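Local atomic coordinates of nuclear RNA export factor 2, Panoramix fusion (Drosophila melanogaster, PDB entry 6OPF), a protein that forms a complex with Panoramix, Piwi and Nxt1 in the ovary that acts as an effector of cotranscriptional transposon silencing. Residues S26-S31 and H54-L59; V33-W38 and L44-Q49. All blocks are in the same frame, centred on the assembly; numbering follows the deposited sequence.

Interaction 1 (S26-S31 and H54-L59)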
loop_
_atom_site.group_PDB
_atom_site.type_symbol
_atom_site.label_atom_id
_atom_site.label_comp_id
_atom_site.label_asym_id
_atom_site.label_seq_id
_atom_site.Cartn_x
_atom_site.Cartn_y
_atom_site.Cartn_z
ATOM N N SER D 26 -6.631 5.515 14.820
ATOM C CA SER D 26 -6.852 5.835 13.411
ATOM C C SER D 26 -7.433 4.667 12.626
ATOM O O SER D 26 -8.222 4.882 11.697
ATOM C CB SER D 26 -5.547 6.318 12.782
ATOM O OG SER D 26 -5.199 7.597 13.295
ATOM N N THR D 27 -7.060 3.435 12.971
ATOM C CA THR D 27 -7.654 2.268 12.317
ATOM C C THR D 27 -9.170 2.262 12.457
ATOM O O THR D 27 -9.893 2.103 11.471
ATOM C CB THR D 27 -7.085 0.981 12.908
ATOM O OG1 THR D 27 -7.127 1.058 14.339
ATOM C CG2 THR D 27 -5.652 0.788 12.461
ATOM N N TRP D 28 -9.671 2.400 13.688
ATOM C CA TRP D 28 -11.115 2.430 13.909
ATOM C C TRP D 28 -11.760 3.627 13.228
ATOM O O TRP D 28 -12.827 3.497 12.612
ATOM C CB TRP D 28 -11.410 2.444 15.410
ATOM C CG TRP D 28 -11.271 1.099 16.077
ATOM C CD1 TRP D 28 -10.201 0.655 16.809
ATOM C CD2 TRP D 28 -12.236 0.034 16.094
ATOM N NE1 TRP D 28 -10.441 -0.617 17.271
ATOM C CE2 TRP D 28 -11.671 -1.029 16.834
ATOM C CE3 TRP D 28 -13.509 -0.137 15.532
ATOM C CZ2 TRP D 28 -12.346 -2.239 17.051
ATOM C CZ3 TRP D 28 -14.180 -1.346 15.747
ATOM C CH2 TRP D 28 -13.594 -2.375 16.500
ATOM N N VAL D 29 -11.122 4.804 13.308
ATOM C CA VAL D 29 -11.662 5.994 12.637
ATOM C C VAL D 29 -11.887 5.716 11.155
ATOM O O VAL D 29 -12.971 5.962 10.616
ATOM C CB VAL D 29 -10.737 7.214 12.842
ATOM C CG1 VAL D 29 -11.178 8.383 11.939
ATOM C CG2 VAL D 29 -10.745 7.668 14.307
ATOM N N THR D 30 -10.857 5.205 10.476
ATOM C CA THR D 30 -10.937 5.004 9.033
ATOM C C THR D 30 -11.979 3.954 8.680
ATOM O O THR D 30 -12.773 4.142 7.750
ATOM C CB THR D 30 -9.566 4.596 8.489
ATOM O OG1 THR D 30 -8.585 5.560 8.895
ATOM C CG2 THR D 30 -9.605 4.497 6.970
ATOM N N SER D 31 -11.996 2.846 9.422
ATOM C CA SER D 31 -12.939 1.767 9.145
ATOM C C SER D 31 -14.377 2.230 9.307
ATOM O O SER D 31 -15.225 1.931 8.464
ATOM C CB SER D 31 -12.647 0.561 10.050
ATOM O OG SER D 31 -11.287 0.172 9.891
ATOM N N HIS D 54 -20.266 -3.756 22.180
ATOM C CA HIS D 54 -18.991 -4.106 22.809
ATOM C C HIS D 54 -17.941 -4.477 21.772
ATOM O O HIS D 54 -17.081 -5.324 22.024
ATOM C CB HIS D 54 -19.154 -5.239 23.829
ATOM C CG HIS D 54 -19.910 -4.841 25.055
ATOM N ND1 HIS D 54 -21.220 -4.411 25.018
ATOM C CD2 HIS D 54 -19.530 -4.784 26.354
ATOM C CE1 HIS D 54 -21.616 -4.108 26.241
ATOM N NE2 HIS D 54 -20.611 -4.329 27.072
ATOM N N GLU D 55 -18.023 -3.853 20.585
ATOM C CA GLU D 55 -17.046 -4.120 19.533
ATOM C C GLU D 55 -15.748 -3.350 19.725
ATOM O O GLU D 55 -14.716 -3.747 19.170
ATOM C CB GLU D 55 -17.625 -3.787 18.158
ATOM C CG GLU D 55 -18.519 -4.850 17.548
ATOM C CD GLU D 55 -18.819 -4.599 16.073
ATOM O OE1 GLU D 55 -20.018 -4.539 15.724
ATOM O OE2 GLU D 55 -17.861 -4.470 15.265
ATOM N N ILE D 56 -15.769 -2.259 20.481
ATOM C CA ILE D 56 -14.631 -1.348 20.535
ATOM C C ILE D 56 -14.017 -1.434 21.926
ATOM O O ILE D 56 -14.668 -1.066 22.916
ATOM C CB ILE D 56 -15.022 0.093 20.185
ATOM C CG1 ILE D 56 -15.750 0.136 18.842
ATOM C CG2 ILE D 56 -13.764 0.971 20.160
ATOM C CD1 ILE D 56 -16.265 1.521 18.449
ATOM N N PRO D 57 -12.789 -1.937 22.055
ATOM C CA PRO D 57 -12.177 -2.058 23.381
ATOM C C PRO D 57 -11.831 -0.699 23.974
ATOM O O PRO D 57 -11.621 0.284 23.254
ATOM C CB PRO D 57 -10.919 -2.896 23.112
ATOM C CG PRO D 57 -10.641 -2.713 21.631
ATOM C CD PRO D 57 -11.988 -2.594 21.003
ATOM N N ASP D 58 -11.780 -0.653 25.313
ATOM C CA ASP D 58 -11.446 0.594 26.000
ATOM C C ASP D 58 -10.119 1.172 25.504
ATOM O O ASP D 58 -10.000 2.386 25.317
ATOM C CB ASP D 58 -11.396 0.368 27.508
ATOM C CG ASP D 58 -12.779 0.139 28.129
ATOM O OD1 ASP D 58 -13.796 0.169 27.409
ATOM O OD2 ASP D 58 -12.831 -0.038 29.364
ATOM N N LEU D 59 -9.124 0.336 25.238
ATOM C CA LEU D 59 -7.813 0.845 24.749
ATOM C C LEU D 59 -7.943 1.597 23.427
ATOM O O LEU D 59 -7.059 2.344 23.133
ATOM C CB LEU D 59 -6.772 -0.252 24.502
ATOM C CG LEU D 59 -6.965 -1.642 25.067
ATOM C CD1 LEU D 59 -6.888 -2.692 23.956
ATOM C CD2 LEU D 59 -5.907 -1.923 26.128
#

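Interaction 2 (V33-W38 and L44-Q49)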
loop_
_atom_site.group_PDB
_atom_site.type_symbol
_atom_site.label_atom_id
_atom_site.label_comp_id
_atom_site.label_asym_id
_atom_site.label_seq_id
_atom_site.Cartn_x
_atom_site.Cartn_y
_atom_site.Cartn_z
ATOM N N VAL D 33 -15.617 5.484 9.375
ATOM C CA VAL D 33 -15.999 6.564 8.461
ATOM C C VAL D 33 -16.156 6.035 7.038
ATOM O O VAL D 33 -17.069 6.439 6.306
ATOM C CB VAL D 33 -14.980 7.721 8.536
ATOM C CG1 VAL D 33 -15.278 8.775 7.473
ATOM C CG2 VAL D 33 -14.969 8.361 9.923
ATOM N N GLU D 34 -15.288 5.097 6.633
ATOM C CA GLU D 34 -15.411 4.496 5.308
ATOM C C GLU D 34 -16.631 3.588 5.205
ATOM O O GLU D 34 -17.305 3.574 4.168
ATOM C CB GLU D 34 -14.148 3.723 4.958
ATOM C CG GLU D 34 -13.027 4.637 4.491
ATOM C CD GLU D 34 -11.804 3.868 4.071
ATOM O OE1 GLU D 34 -11.759 2.654 4.367
ATOM O OE2 GLU D 34 -10.904 4.475 3.440
ATOM N N GLU D 35 -16.939 2.833 6.265
ATOM C CA GLU D 35 -18.187 2.073 6.274
ATOM C C GLU D 35 -19.400 2.983 6.112
ATOM O O GLU D 35 -20.400 2.583 5.507
ATOM C CB GLU D 35 -18.315 1.261 7.561
ATOM C CG GLU D 35 -19.447 0.248 7.511
ATOM C CD GLU D 35 -19.586 -0.566 8.786
ATOM O OE1 GLU D 35 -20.739 -0.849 9.175
ATOM O OE2 GLU D 35 -18.548 -0.923 9.391
ATOM N N ALA D 36 -19.322 4.210 6.624
ATOM C CA ALA D 36 -20.403 5.183 6.549
ATOM C C ALA D 36 -20.418 5.967 5.244
ATOM O O ALA D 36 -21.103 6.996 5.165
ATOM C CB ALA D 36 -20.305 6.156 7.721
ATOM N N ASP D 37 -19.673 5.515 4.230
ATOM C CA ASP D 37 -19.513 6.236 2.967
ATOM C C ASP D 37 -19.217 7.720 3.178
ATOM O O ASP D 37 -19.753 8.577 2.467
ATOM C CB ASP D 37 -20.752 6.067 2.086
ATOM C CG ASP D 37 -20.934 4.641 1.608
ATOM O OD1 ASP D 37 -19.928 3.896 1.522
ATOM O OD2 ASP D 37 -22.089 4.271 1.313
ATOM N N TRP D 38 -18.365 8.023 4.158
ATOM C CA TRP D 38 -17.880 9.366 4.462
ATOM C C TRP D 38 -18.983 10.310 4.910
ATOM O O TRP D 38 -18.758 11.529 4.977
ATOM C CB TRP D 38 -17.109 9.951 3.276
ATOM C CG TRP D 38 -15.944 9.090 2.990
ATOM C CD1 TRP D 38 -15.915 7.972 2.205
ATOM C CD2 TRP D 38 -14.645 9.209 3.571
ATOM N NE1 TRP D 38 -14.654 7.413 2.226
ATOM C CE2 TRP D 38 -13.858 8.154 3.061
ATOM C CE3 TRP D 38 -14.062 10.118 4.462
ATOM C CZ2 TRP D 38 -12.512 7.988 3.411
ATOM C CZ3 TRP D 38 -12.723 9.949 4.811
ATOM C CH2 TRP D 38 -11.967 8.895 4.285
ATOM N N LEU D 44 -21.051 8.616 13.057
ATOM C CA LEU D 44 -21.260 8.732 14.501
ATOM C C LEU D 44 -22.243 7.676 14.989
ATOM O O LEU D 44 -22.049 7.080 16.055
ATOM C CB LEU D 44 -21.753 10.135 14.866
ATOM C CG LEU D 44 -20.762 11.296 14.654
ATOM C CD1 LEU D 44 -21.464 12.649 14.812
ATOM C CD2 LEU D 44 -19.597 11.197 15.616
ATOM N N LYS D 45 -23.275 7.405 14.197
ATOM C CA LYS D 45 -24.283 6.429 14.591
ATOM C C LYS D 45 -23.731 5.007 14.567
ATOM O O LYS D 45 -24.070 4.187 15.437
ATOM C CB LYS D 45 -25.507 6.561 13.686
ATOM C CG LYS D 45 -26.510 7.599 14.202
ATOM C CD LYS D 45 -27.787 7.584 13.383
ATOM C CE LYS D 45 -27.771 8.682 12.325
ATOM N NZ LYS D 45 -29.053 8.748 11.568
ATOM N N LEU D 46 -22.901 4.692 13.567
ATOM C CA LEU D 46 -22.237 3.392 13.537
ATOM C C LEU D 46 -21.320 3.228 14.736
ATOM O O LEU D 46 -21.303 2.170 15.388
ATOM C CB LEU D 46 -21.438 3.229 12.245
ATOM C CG LEU D 46 -22.085 2.473 11.093
ATOM C CD1 LEU D 46 -21.268 2.677 9.822
ATOM C CD2 LEU D 46 -22.226 0.985 11.427
ATOM N N PHE D 47 -20.527 4.265 15.024
ATOM C CA PHE D 47 -19.685 4.261 16.213
ATOM C C PHE D 47 -20.491 3.884 17.448
ATOM O O PHE D 47 -20.112 2.979 18.204
ATOM C CB PHE D 47 -19.041 5.633 16.397
ATOM C CG PHE D 47 -18.481 5.848 17.763
ATOM C CD1 PHE D 47 -17.494 5.001 18.257
ATOM C CD2 PHE D 47 -18.938 6.894 18.555
ATOM C CE1 PHE D 47 -16.966 5.195 19.515
ATOM C CE2 PHE D 47 -18.413 7.108 19.819
ATOM C CZ PHE D 47 -17.431 6.260 20.307
ATOM N N ILE D 48 -21.624 4.563 17.655
ATOM C CA ILE D 48 -22.442 4.314 18.840
ATOM C C ILE D 48 -22.971 2.882 18.840
ATOM O O ILE D 48 -22.968 2.208 19.878
ATOM C CB ILE D 48 -23.593 5.335 18.925
ATOM C CG1 ILE D 48 -23.047 6.737 19.199
ATOM C CG2 ILE D 48 -24.588 4.918 20.003
ATOM C CD1 ILE D 48 -24.021 7.827 18.871
ATOM N N GLN D 49 -23.441 2.406 17.684
ATOM C CA GLN D 49 -23.911 1.026 17.563
ATOM C C GLN D 49 -22.796 0.032 17.865
ATOM O O GLN D 49 -22.963 -0.876 18.692
ATOM C CB GLN D 49 -24.470 0.783 16.154
ATOM C CG GLN D 49 -24.941 -0.658 15.893
ATOM C CD GLN D 49 -23.818 -1.598 15.443
ATOM O OE1 GLN D 49 -23.246 -1.435 14.360
ATOM N NE2 GLN D 49 -23.506 -2.592 16.275
#

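Interaction 1 (S26-S31 and H54-L59)
Trp28, on helix 26-35, faces Ile56 in the loop after helix 40-52, with their CA atoms 8.4 Å apart. Both segments belong to the Nxf2 UBA (TAP-C) part of the fusion. The indole carries the helix side of the contact. Its CB points at the loop, and a chi1 of -78° sets CG beside the backbone N and anti to the carbonyl carbon. The atoms that touch the loop, CZ2, CZ3, CH2 and CE3, all belong to the six-membered ring.

Ile56 CG1 lies over one face of this ring, displaced toward the rim. It makes a CH-pi contact, 4.0 Å from the centroid of the Trp28 six-membered ring and 21° off the ring normal. Trp28 CZ3 is the nearest ring atom, 3.8 Å from Ile56 CG1. Pro57 CD and the carbonyl oxygen of Glu55 approach the ring obliquely. Pro57 CD sits 4.0 Å from Trp28 CZ2, and Glu55 O comes within 3.2 Å of Trp28 CH2. Leu24 also packs on Ile56. Thr27 of the second subunit packs on Trp28.

Behind the indole, Thr27 O accepts from Ser31 N and from Ser31 OG, which reach it from opposite faces of the carbonyl plane. The contact itself is mainly apolar. The indole packs on Ile56, with a smaller share from Pro57 and the Glu55 carbonyl, and this attaches the loop to helix 26-35 through dispersion and CH-pi contacts.

Interaction 2 (V33-W38 and L44-Q49)
Leu46, on helix 40-52, meets Glu35 and Ala36 at the C-terminal end of helix 26-35. These are consecutive helices of the compact three-helix UBA fold, in the Nxf2 part of the fusion. The closest CA atoms are those of Ala36 and Leu46, 7.4 Å apart, and the CB atoms of Glu35, Ala36 and Leu46 all point across the gap.

Glu35 lays CB, CG, CD and OE1 against the leucine. CG is anti to the backbone N (chi1 -169°), and the chain stays extended beyond CG. It crosses the Leu46 side chain at about a right angle. Leu46 CD1 runs along Glu35 CB, CG and CD, 3.8 Å from CG. Both methyl groups border Glu35 OE1: Leu46 CD1 is 3.6 Å from it and Leu46 CD2 is closer, at 3.3 Å. The chi1 of Leu46 is -97°, well away from the staggered value. Even so, the fork sends both methyl groups to the glutamate. CD1 also reaches the helix end, 4.0 Å from Ala36 N and 4.2 Å from Ala36 CB.

Ala36 is where helical backbone angles stop. A Schellman motif closes the helix there: Trp38 N bonds to Val33 O (3.0 Å) and Asp37 N to Glu34 O (3.1 Å). Asp37 is its C-prime residue and has a positive phi. Trp38, after the turn, folds back so that Val33 CG1 lies over one face of its ring, toward the rim. Lys11 makes a cation-pi contact with that ring.

Glu35 OE2 has a long, weak ion pair with Lys50. Leu46 packs on the CB-CG shaft and on OE1 of this exposed glutamate. In this small van der Waals seam, Glu35 supplies more of its side than Ala36, with both methylenes and a carboxylate oxygen.

How the interactions relate
The centres of the two interactions are about 11 Å apart, and both involve helix 26-35. Interaction 1 uses its first part and interaction 2 its C-terminal end. Along the chain, 33-38 and 44-49 both fall between 26-31 and 54-59, so the shorter-range contact lies within the longer-range one. The two also touch: Ile56 CD1 is 3.7 Å from Phe47 CD1. Together they tie helix 26-35 to helix 40-52 and to the loop after it, all within the helical UBA domain of Nxf2. This domain mediates binding to Panoramix. In this fusion, Leu44, Phe47 and Ile48 of helix 40-52 touch the Panoramix helix 75-93.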